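Putative acetyl xylan esterase (Cellvibrio japonicus, PDB 2W9X) removes acetyl groups from plant cell wall polysaccharides, acting on acetylated xylan and, with a large preference, on acetylated glucomannan. Local coordinates at residues P220-L223 and D227-Y230; V46-S51 and V55-A60; E303-V308 and V320-F325; K275-L280 and A310-G315. One frame throughout, in Å; residues are numbered along the deposited sequence.

Contact 1: P220-L223 and D227-Y230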
# COMPACT_ATOMS: atom_id res chain seq x y z
N PRO B 220 7.62 -24.17 2.00
CA PRO B 220 6.99 -24.89 3.12
C PRO B 220 7.95 -25.61 4.07
O PRO B 220 7.53 -26.06 5.12
CB PRO B 220 6.10 -25.92 2.42
CG PRO B 220 5.92 -25.39 1.03
CD PRO B 220 7.25 -24.80 0.72
N TYR B 221 9.23 -25.72 3.70
CA TYR B 221 10.13 -26.62 4.41
C TYR B 221 11.13 -25.93 5.33
O TYR B 221 11.64 -24.85 5.02
CB TYR B 221 10.82 -27.57 3.43
CG TYR B 221 9.83 -28.38 2.63
CD1 TYR B 221 9.18 -29.49 3.19
CD2 TYR B 221 9.49 -28.01 1.33
CE1 TYR B 221 8.24 -30.22 2.47
CE2 TYR B 221 8.55 -28.73 0.59
CZ TYR B 221 7.93 -29.84 1.17
OH TYR B 221 7.01 -30.56 0.44
N THR B 222 11.37 -26.58 6.47
CA THR B 222 12.31 -26.14 7.50
C THR B 222 13.73 -26.01 6.95
O THR B 222 14.49 -25.11 7.36
CB THR B 222 12.30 -27.14 8.69
OG1 THR B 222 10.98 -27.23 9.21
CG2 THR B 222 13.25 -26.71 9.82
N LEU B 223 14.08 -26.92 6.04
CA LEU B 223 15.41 -26.96 5.47
C LEU B 223 15.37 -27.01 3.96
O LEU B 223 14.31 -26.93 3.34
CB LEU B 223 16.21 -28.16 6.01
CG LEU B 223 16.38 -28.28 7.52
CD1 LEU B 223 17.04 -29.59 7.87
CD2 LEU B 223 17.18 -27.09 8.06
N ASP B 227 11.93 -32.95 3.45
CA ASP B 227 11.75 -33.94 4.51
C ASP B 227 10.89 -33.50 5.70
O ASP B 227 10.24 -34.34 6.33
CB ASP B 227 13.11 -34.49 4.97
CG ASP B 227 13.86 -35.20 3.86
OD1 ASP B 227 13.21 -35.84 3.00
OD2 ASP B 227 15.11 -35.13 3.86
N GLN B 228 10.90 -32.22 6.04
CA GLN B 228 10.05 -31.74 7.13
C GLN B 228 9.41 -30.38 6.90
O GLN B 228 10.08 -29.39 6.58
CB GLN B 228 10.77 -31.76 8.49
CG GLN B 228 12.17 -31.18 8.49
CD GLN B 228 13.19 -32.12 7.86
OE1 GLN B 228 13.31 -33.28 8.27
NE2 GLN B 228 13.93 -31.63 6.87
N LEU B 229 8.09 -30.36 7.07
CA LEU B 229 7.33 -29.13 6.97
C LEU B 229 7.63 -28.26 8.17
O LEU B 229 7.72 -28.75 9.30
CB LEU B 229 5.83 -29.41 6.89
CG LEU B 229 5.31 -30.00 5.58
CD1 LEU B 229 3.93 -30.63 5.77
CD2 LEU B 229 5.29 -28.92 4.48
N TYR B 230 7.77 -26.96 7.93
CA TYR B 230 8.00 -26.04 9.02
C TYR B 230 6.68 -25.67 9.70
O TYR B 230 5.74 -25.23 9.04
CB TYR B 230 8.78 -24.79 8.57
CG TYR B 230 9.18 -23.91 9.74
CD1 TYR B 230 10.22 -24.28 10.58
CD2 TYR B 230 8.49 -22.74 10.02
CE1 TYR B 230 10.57 -23.49 11.67
CE2 TYR B 230 8.82 -21.95 11.10
CZ TYR B 230 9.86 -22.31 11.92
OH TYR B 230 10.17 -21.51 12.99
O HOH W 1 12.91 -29.58 5.63

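Contact 2: V46-S51 and V55-A60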
# COMPACT_ATOMS: atom_id res chain seq x y z
N VAL B 46 21.51 -31.11 22.57
CA VAL B 46 20.42 -30.65 21.70
C VAL B 46 21.09 -30.09 20.45
O VAL B 46 22.11 -29.39 20.54
CB VAL B 46 19.53 -29.59 22.39
CG1 VAL B 46 18.47 -29.04 21.43
CG2 VAL B 46 18.87 -30.16 23.61
N SER B 47 20.54 -30.43 19.29
CA SER B 47 21.12 -29.99 18.03
C SER B 47 20.15 -29.12 17.25
O SER B 47 18.97 -29.46 17.08
CB SER B 47 21.63 -31.16 17.20
OG SER B 47 20.56 -31.88 16.64
N TYR B 48 20.66 -27.99 16.79
CA TYR B 48 19.91 -27.05 16.00
C TYR B 48 20.48 -27.11 14.58
O TYR B 48 21.63 -26.74 14.36
CB TYR B 48 20.03 -25.64 16.60
CG TYR B 48 19.77 -25.60 18.09
CD1 TYR B 48 18.47 -25.51 18.61
CD2 TYR B 48 20.83 -25.69 19.00
CE1 TYR B 48 18.24 -25.49 19.99
CE2 TYR B 48 20.60 -25.67 20.38
CZ TYR B 48 19.31 -25.56 20.87
OH TYR B 48 19.09 -25.55 22.24
N THR B 49 19.69 -27.64 13.66
CA THR B 49 20.06 -27.73 12.23
C THR B 49 19.32 -26.65 11.42
O THR B 49 18.12 -26.45 11.61
CB THR B 49 19.81 -29.17 11.67
OG1 THR B 49 20.48 -30.12 12.49
CG2 THR B 49 20.32 -29.33 10.24
N TYR B 50 20.03 -25.95 10.54
CA TYR B 50 19.47 -24.82 9.78
C TYR B 50 20.03 -24.75 8.35
O TYR B 50 21.09 -25.28 8.07
CB TYR B 50 19.77 -23.50 10.51
CG TYR B 50 21.16 -23.49 11.07
CD1 TYR B 50 21.42 -23.98 12.36
CD2 TYR B 50 22.24 -23.06 10.28
CE1 TYR B 50 22.72 -24.01 12.87
CE2 TYR B 50 23.53 -23.09 10.77
CZ TYR B 50 23.77 -23.56 12.06
OH TYR B 50 25.05 -23.59 12.54
N SER B 51 19.31 -24.08 7.45
CA SER B 51 19.81 -23.84 6.08
C SER B 51 19.35 -22.52 5.45
O SER B 51 20.05 -21.96 4.60
CB SER B 51 19.47 -25.01 5.15
OG SER B 51 18.07 -25.22 5.14
N VAL B 55 19.90 -17.05 10.17
CA VAL B 55 19.56 -17.71 11.42
C VAL B 55 20.42 -17.14 12.56
O VAL B 55 21.56 -16.72 12.33
CB VAL B 55 19.72 -19.27 11.28
CG1 VAL B 55 19.80 -19.95 12.61
CG2 VAL B 55 18.57 -19.84 10.46
N TYR B 56 19.86 -17.07 13.77
CA TYR B 56 20.61 -16.60 14.94
C TYR B 56 20.22 -17.29 16.24
O TYR B 56 19.10 -17.80 16.39
CB TYR B 56 20.54 -15.07 15.09
CG TYR B 56 19.15 -14.48 15.24
CD1 TYR B 56 18.59 -14.29 16.50
CD2 TYR B 56 18.41 -14.10 14.11
CE1 TYR B 56 17.31 -13.75 16.65
CE2 TYR B 56 17.14 -13.56 14.24
CZ TYR B 56 16.59 -13.38 15.51
OH TYR B 56 15.34 -12.83 15.65
N PHE B 57 21.16 -17.29 17.19
CA PHE B 57 20.99 -17.86 18.53
C PHE B 57 21.45 -16.85 19.58
O PHE B 57 22.53 -16.24 19.43
CB PHE B 57 21.79 -19.16 18.67
CG PHE B 57 21.49 -20.18 17.61
CD1 PHE B 57 20.50 -21.15 17.82
CD2 PHE B 57 22.19 -20.19 16.41
CE1 PHE B 57 20.22 -22.10 16.85
CE2 PHE B 57 21.91 -21.14 15.43
CZ PHE B 57 20.93 -22.09 15.65
N GLU B 58 20.64 -16.65 20.61
CA GLU B 58 20.95 -15.69 21.67
C GLU B 58 20.94 -16.35 23.04
O GLU B 58 20.16 -17.29 23.28
CB GLU B 58 19.97 -14.52 21.66
CG GLU B 58 20.19 -13.55 20.50
CD GLU B 58 19.07 -12.55 20.36
OE1 GLU B 58 19.36 -11.35 20.51
OE2 GLU B 58 17.91 -12.96 20.11
N THR B 59 21.81 -15.85 23.91
CA THR B 59 21.81 -16.25 25.33
C THR B 59 22.27 -15.12 26.26
O THR B 59 22.82 -14.10 25.80
CB THR B 59 22.61 -17.55 25.58
OG1 THR B 59 22.23 -18.08 26.84
CG2 THR B 59 24.12 -17.32 25.56
N ALA B 60 22.04 -15.31 27.56
CA ALA B 60 22.35 -14.31 28.58
C ALA B 60 22.68 -15.01 29.89
O ALA B 60 22.00 -15.97 30.28
CB ALA B 60 21.18 -13.34 28.77

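Contact 3: E303-V308 and V320-F325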
# COMPACT_ATOMS: atom_id res chain seq x y z
N GLU B 303 4.82 -3.82 -12.71
CA GLU B 303 3.47 -3.91 -13.26
C GLU B 303 2.73 -5.19 -12.85
O GLU B 303 1.53 -5.12 -12.53
CB GLU B 303 3.44 -3.75 -14.79
CG GLU B 303 1.96 -3.91 -15.30
CD GLU B 303 1.68 -3.20 -16.61
OE1 GLU B 303 1.91 -1.97 -16.71
OE2 GLU B 303 1.20 -3.89 -17.53
N GLN B 304 3.41 -6.33 -12.87
CA GLN B 304 2.74 -7.59 -12.52
C GLN B 304 2.37 -7.60 -11.05
O GLN B 304 1.31 -8.10 -10.69
CB GLN B 304 3.56 -8.83 -12.85
CG GLN B 304 4.10 -8.90 -14.29
CD GLN B 304 3.10 -8.44 -15.34
OE1 GLN B 304 1.97 -8.94 -15.40
NE2 GLN B 304 3.50 -7.47 -16.16
N VAL B 305 3.26 -7.06 -10.22
CA VAL B 305 2.98 -6.93 -8.80
C VAL B 305 1.78 -5.99 -8.55
O VAL B 305 0.97 -6.25 -7.64
CB VAL B 305 4.26 -6.55 -8.01
CG1 VAL B 305 3.97 -6.30 -6.54
CG2 VAL B 305 5.29 -7.68 -8.15
N GLY B 306 1.64 -4.93 -9.36
CA GLY B 306 0.45 -4.05 -9.27
C GLY B 306 -0.85 -4.82 -9.49
O GLY B 306 -1.87 -4.57 -8.81
N LYS B 307 -0.81 -5.78 -10.42
CA LYS B 307 -1.96 -6.63 -10.74
C LYS B 307 -2.26 -7.59 -9.58
O LYS B 307 -3.43 -7.85 -9.27
CB LYS B 307 -1.71 -7.46 -12.00
CG LYS B 307 -1.54 -6.69 -13.32
CD LYS B 307 -1.25 -7.73 -14.44
CE LYS B 307 -0.74 -7.11 -15.75
NZ LYS B 307 -0.37 -8.19 -16.75
N VAL B 308 -1.20 -8.12 -8.96
CA VAL B 308 -1.31 -8.98 -7.78
C VAL B 308 -1.98 -8.25 -6.61
O VAL B 308 -2.93 -8.75 -6.01
CB VAL B 308 0.08 -9.55 -7.34
CG1 VAL B 308 -0.01 -10.33 -6.02
CG2 VAL B 308 0.63 -10.46 -8.43
N VAL B 320 -2.50 -5.36 2.10
CA VAL B 320 -1.38 -5.59 1.21
C VAL B 320 -1.03 -4.27 0.51
O VAL B 320 -1.91 -3.48 0.14
CB VAL B 320 -1.64 -6.81 0.25
CG1 VAL B 320 -2.91 -6.61 -0.57
CG2 VAL B 320 -0.41 -7.13 -0.64
N GLU B 321 0.26 -4.01 0.40
CA GLU B 321 0.73 -2.84 -0.33
C GLU B 321 1.99 -3.13 -1.15
O GLU B 321 2.68 -4.13 -0.93
CB GLU B 321 0.90 -1.63 0.62
CG GLU B 321 1.78 -1.88 1.82
CD GLU B 321 1.54 -0.91 3.00
OE1 GLU B 321 0.97 0.21 2.83
OE2 GLU B 321 1.97 -1.27 4.12
N GLN B 322 2.28 -2.26 -2.12
CA GLN B 322 3.44 -2.42 -2.97
C GLN B 322 4.50 -1.38 -2.61
O GLN B 322 4.17 -0.23 -2.30
CB GLN B 322 3.03 -2.28 -4.44
CG GLN B 322 4.17 -2.32 -5.47
CD GLN B 322 3.66 -2.33 -6.89
OE1 GLN B 322 2.59 -1.77 -7.17
NE2 GLN B 322 4.42 -2.95 -7.81
N ILE B 323 5.77 -1.81 -2.65
CA ILE B 323 6.93 -0.90 -2.62
C ILE B 323 7.75 -1.16 -3.88
O ILE B 323 8.05 -2.33 -4.22
CB ILE B 323 7.79 -1.05 -1.33
CG1 ILE B 323 7.02 -0.52 -0.11
CG2 ILE B 323 9.16 -0.33 -1.49
CD1 ILE B 323 7.78 -0.67 1.23
N VAL B 324 8.04 -0.09 -4.61
CA VAL B 324 8.95 -0.15 -5.76
C VAL B 324 10.21 0.63 -5.40
O VAL B 324 10.14 1.85 -5.13
CB VAL B 324 8.33 0.43 -7.04
CG1 VAL B 324 9.32 0.36 -8.18
CG2 VAL B 324 7.02 -0.29 -7.36
N PHE B 325 11.35 -0.06 -5.37
CA PHE B 325 12.58 0.62 -4.97
C PHE B 325 13.38 1.07 -6.18
O PHE B 325 13.30 0.47 -7.27
CB PHE B 325 13.43 -0.20 -3.97
CG PHE B 325 13.85 -1.56 -4.47
CD1 PHE B 325 14.95 -1.71 -5.32
CD2 PHE B 325 13.18 -2.71 -4.03
CE1 PHE B 325 15.34 -2.98 -5.76
CE2 PHE B 325 13.58 -3.97 -4.46
CZ PHE B 325 14.65 -4.10 -5.31

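Contact 4: K275-L280 and A310-G315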
# COMPACT_ATOMS: atom_id res chain seq x y z
N LYS B 275 -2.27 -16.59 -4.93
CA LYS B 275 -2.54 -17.84 -4.20
C LYS B 275 -1.67 -17.92 -2.94
O LYS B 275 -2.16 -18.27 -1.85
CB LYS B 275 -2.26 -19.04 -5.11
CG LYS B 275 -2.82 -20.38 -4.63
CD LYS B 275 -2.00 -21.52 -5.23
CE LYS B 275 -2.70 -22.85 -5.11
NZ LYS B 275 -1.82 -23.90 -5.68
N PHE B 276 -0.39 -17.58 -3.10
CA PHE B 276 0.59 -17.65 -2.00
C PHE B 276 0.24 -16.74 -0.81
O PHE B 276 0.24 -17.18 0.34
CB PHE B 276 1.98 -17.30 -2.53
CG PHE B 276 3.09 -17.43 -1.50
CD1 PHE B 276 3.22 -18.61 -0.74
CD2 PHE B 276 3.99 -16.40 -1.29
CE1 PHE B 276 4.25 -18.74 0.20
CE2 PHE B 276 5.02 -16.51 -0.34
CZ PHE B 276 5.15 -17.69 0.40
N VAL B 277 -0.04 -15.48 -1.11
CA VAL B 277 -0.37 -14.50 -0.09
C VAL B 277 -1.65 -14.92 0.65
O VAL B 277 -1.71 -14.84 1.88
CB VAL B 277 -0.49 -13.08 -0.68
CG1 VAL B 277 -1.09 -12.10 0.34
CG2 VAL B 277 0.89 -12.57 -1.20
N LYS B 278 -2.66 -15.37 -0.11
CA LYS B 278 -3.88 -15.93 0.50
C LYS B 278 -3.60 -17.09 1.45
O LYS B 278 -4.17 -17.14 2.54
CB LYS B 278 -4.90 -16.38 -0.55
CG LYS B 278 -5.51 -15.24 -1.37
CD LYS B 278 -6.50 -15.88 -2.34
CE LYS B 278 -7.03 -14.87 -3.32
NZ LYS B 278 -8.00 -15.54 -4.25
N GLN B 279 -2.71 -18.00 1.07
CA GLN B 279 -2.36 -19.13 1.93
C GLN B 279 -1.70 -18.63 3.21
O GLN B 279 -2.05 -19.07 4.31
CB GLN B 279 -1.43 -20.12 1.23
CG GLN B 279 -1.96 -20.71 -0.07
CD GLN B 279 -0.94 -21.62 -0.79
OE1 GLN B 279 0.25 -21.27 -0.92
NE2 GLN B 279 -1.40 -22.77 -1.28
N LEU B 280 -0.74 -17.72 3.08
CA LEU B 280 -0.06 -17.12 4.24
C LEU B 280 -1.06 -16.44 5.17
O LEU B 280 -0.95 -16.55 6.39
CB LEU B 280 0.98 -16.09 3.78
CG LEU B 280 2.25 -16.59 3.11
CD1 LEU B 280 3.11 -15.41 2.61
CD2 LEU B 280 3.05 -17.44 4.07
N ALA B 310 -3.87 -5.62 -6.70
CA ALA B 310 -5.26 -5.34 -7.09
C ALA B 310 -6.20 -6.54 -6.99
O ALA B 310 -7.34 -6.39 -6.53
CB ALA B 310 -5.30 -4.73 -8.50
N GLN B 311 -5.70 -7.71 -7.39
CA GLN B 311 -6.47 -8.95 -7.35
C GLN B 311 -6.66 -9.48 -5.94
O GLN B 311 -7.66 -10.13 -5.65
CB GLN B 311 -5.82 -10.01 -8.24
CG GLN B 311 -6.32 -9.95 -9.67
CD GLN B 311 -5.76 -11.05 -10.53
OE1 GLN B 311 -5.75 -10.93 -11.76
NE2 GLN B 311 -5.31 -12.12 -9.91
N LEU B 312 -5.67 -9.22 -5.08
CA LEU B 312 -5.77 -9.52 -3.67
C LEU B 312 -6.85 -8.67 -3.01
O LEU B 312 -7.74 -9.21 -2.36
CB LEU B 312 -4.41 -9.35 -2.96
CG LEU B 312 -3.42 -10.51 -3.17
CD1 LEU B 312 -1.97 -10.03 -2.88
CD2 LEU B 312 -3.79 -11.75 -2.34
N LYS B 313 -6.77 -7.35 -3.20
CA LYS B 313 -7.76 -6.43 -2.63
C LYS B 313 -9.17 -6.70 -3.15
O LYS B 313 -10.12 -6.71 -2.39
CB LYS B 313 -7.36 -4.98 -2.91
CG LYS B 313 -6.14 -4.54 -2.17
CD LYS B 313 -5.80 -3.10 -2.51
CE LYS B 313 -4.62 -2.59 -1.71
NZ LYS B 313 -5.01 -2.33 -0.29
N GLY B 314 -9.27 -6.95 -4.46
CA GLY B 314 -10.51 -7.32 -5.12
C GLY B 314 -11.15 -8.58 -4.58
O GLY B 314 -12.37 -8.71 -4.58
N GLY B 315 -10.33 -9.50 -4.10
CA GLY B 315 -10.81 -10.71 -3.44
C GLY B 315 -11.09 -10.54 -1.95
O GLY B 315 -11.54 -11.48 -1.29

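Contact 1: P220-L223 and D227-Y230
Thr222 and Tyr230 meet with their side chains crossing at about a right angle: OG1 of Thr222 lies at the edge of the Tyr230 ring, in its plane, 3.3 Å from Tyr230 CD1. The ring is brought there by a CG anti to the backbone N (chi1 -172°), and its hydroxyl bonds to Asn232. Tyr221 turns its own ring edge toward the backbone carbonyl of Gln228, with Tyr221 CD1 3.5 Å from Gln228 O, while one methyl of Leu229, CD2, sits obliquely by Tyr221 CE1 and also packs on Pro220 (CD2 to CB 3.7 Å). The two backbones form a single beta bridge, Tyr221 with Leu229, within the long loop that joins helix 215-218 to strand 239-243 of the esterase domain. Its two bonds are Tyr230 N to Pro220 O, 3.0 Å and almost straight at 176°, and Thr222 N to Gln228 O at 3.1 Å. A water then extends the link: it accepts from Leu223 N and from Gln228 NE2 and donates to Gln228 O, 3.0 Å from the water, so that this carbonyl oxygen takes two hydrogen bonds. The carbonyl of Tyr221 is bonded by the indole N-H of Trp52.

Contact 2: V46-S51 and V55-A60
An aromatic cluster in the interior of the N-terminal CE2 domain is made here by Tyr48, Tyr50 and Phe57, with Val55 closing one end. Phe57 is the piece in the middle. The outer end of its ring reaches both tyrosines: Phe57 CE1 comes to 3.6 Å from CB of Tyr48, and Phe57 CZ to 3.8 Å from CD1 of Tyr50. That CD1 lies in the plane of the phenylalanine ring, at its edge. Neither aromatic pair is a regular stack or a T-shape; the Phe57 plane is inclined by 56° to Tyr48 and by 60° to Tyr50, with ring centroids 5.5 and 5.7 Å apart.

The two strands do not pair with each other. Strand 47-50 belongs to a five-stranded antiparallel sheet and strand 56-62 to a second antiparallel sheet, so the cluster is a face-to-face contact of two sheets, as in a beta-sandwich, with Tyr48 and Phe57 CA atoms 9.6 Å apart. Toward the short connection between the strands the gap narrows, and Val55 sets CG2 3.9 Å from CB of Tyr50. The Tyr50 ring takes a first torsion of 41°, with CG between its backbone N and carbonyl carbon, which leaves CB against the valine and puts the CD1/CE1 side of the ring beside Phe57 CZ. Its hydroxyl, the polar end of a buried side chain, is satisfied by a hydrogen bond to the carboxylate of Asp72. Further out, Phe124 of strand 122-128 meets the Phe57 ring, and Ile32 touches both Phe57 and Tyr48.

Contact 3: E303-V308 and V320-F325
Gln322 reaches from its strand toward the helix and lays its amide against Val305 and the backbone of Gly306. Its side chain is stretched out: CG is anti to the backbone N (chi1 176°) and the chain stays extended through CD, which carries the amide across the gap between strand and helix. There Gln322 NE2 lies 3.6 Å from both CB and CG1 of Val305, the two side chains crossing obliquely, and Gln322 OE1 is 3.8 Å from Gly306 CA. Although the contact across is van der Waals in kind, the amide is anchored on the same helix: NE2 donates to the carbonyl of Ala302, one turn before Gly306, which gives this buried N-H a partner. Val305 turns CG1 to the glutamine by placing it anti to its backbone N, and packs as well on Leu291 and Asn293 of strand 288-294 and on Tyr269 of helix 262-283. On another side of the helix, Lys307 NZ bonds to OE1 of Gln304 at 2.8 Å, in the carbonyl plane and on a lone pair. Strand 320-325 is an outermost strand of the parallel sheet within the chain, and with helix 300-314 and strand 288-294 it forms a beta-alpha-beta crossover, the repeating unit of the alpha/beta sheet in SGNH hydrolases.

Contact 4: K275-L280 and A310-G315
Leu312 presses both of its methyls against Val277, the two side chains meeting at about a right angle. CD2 of Leu312 is 3.8 Å from CG1 of Val277, and CD1 of Leu312 is 3.9 Å from the same CG1, so the valine branch rests against the fork of the leucine. That branch is the one anti to the valine backbone N (chi1 169°), a setting that directs it at the neighbouring helix. Beside this pair is Lys278, extended beyond CG, whose aliphatic chain runs antiparallel to the Leu312 side chain; CG of Lys278 lies 4.0 Å from CD2 of Leu312.

The backbones stay well separated, with the CA atoms of Lys278 and Leu312 7.9 Å apart. A shell further out, Val277 is backed by Ile242 of strand 239-243, Phe289 of strand 288-294 and Leu317 in the loop after helix 300-314, while Leu312 also touches Val274 one turn earlier on helix 262-283. The contact therefore joins two neighbouring helices that pack on the parallel sheet. Away from the valine, the end of helix 300-314 faces the second subunit, where Gly314 O accepts a hydrogen bond from Lys326 of that subunit.

Between these two segments the contact is purely apolar: methyl groups and the methylenes of a lysine, with neither charge nor hydrogen bond to fix direction. What it contributes is probably close fit and the burial of Val277 and Leu312, to which Lys278, an exposed residue, lends its carbon chain.

Contacts 1 and 2 meet where the two domains join: Leu223 of the esterase loop packs on the N-terminal domain, with Leu223 CD2 3.7 Å from Tyr50 CA and Leu223 CA 3.2 Å from Ser51 OG. Contacts 3 and 4 lie in another part of the molecule, their centres about 12 Å apart on shared helix 300-314, and Val320 CG1 touches Leu312 CB at 3.9 Å. Both also touch the second subunit. Contacts 2 and 3 are on opposite sides of the chain's centre, about 34 Å between centres. Even contact 3 stays some way from the active site: the side chain of Val305 is about 12 Å from that of Asn247, probably a transition-state stabiliser. Contacts 1, 2 and 4 lie away from the catalytic residues.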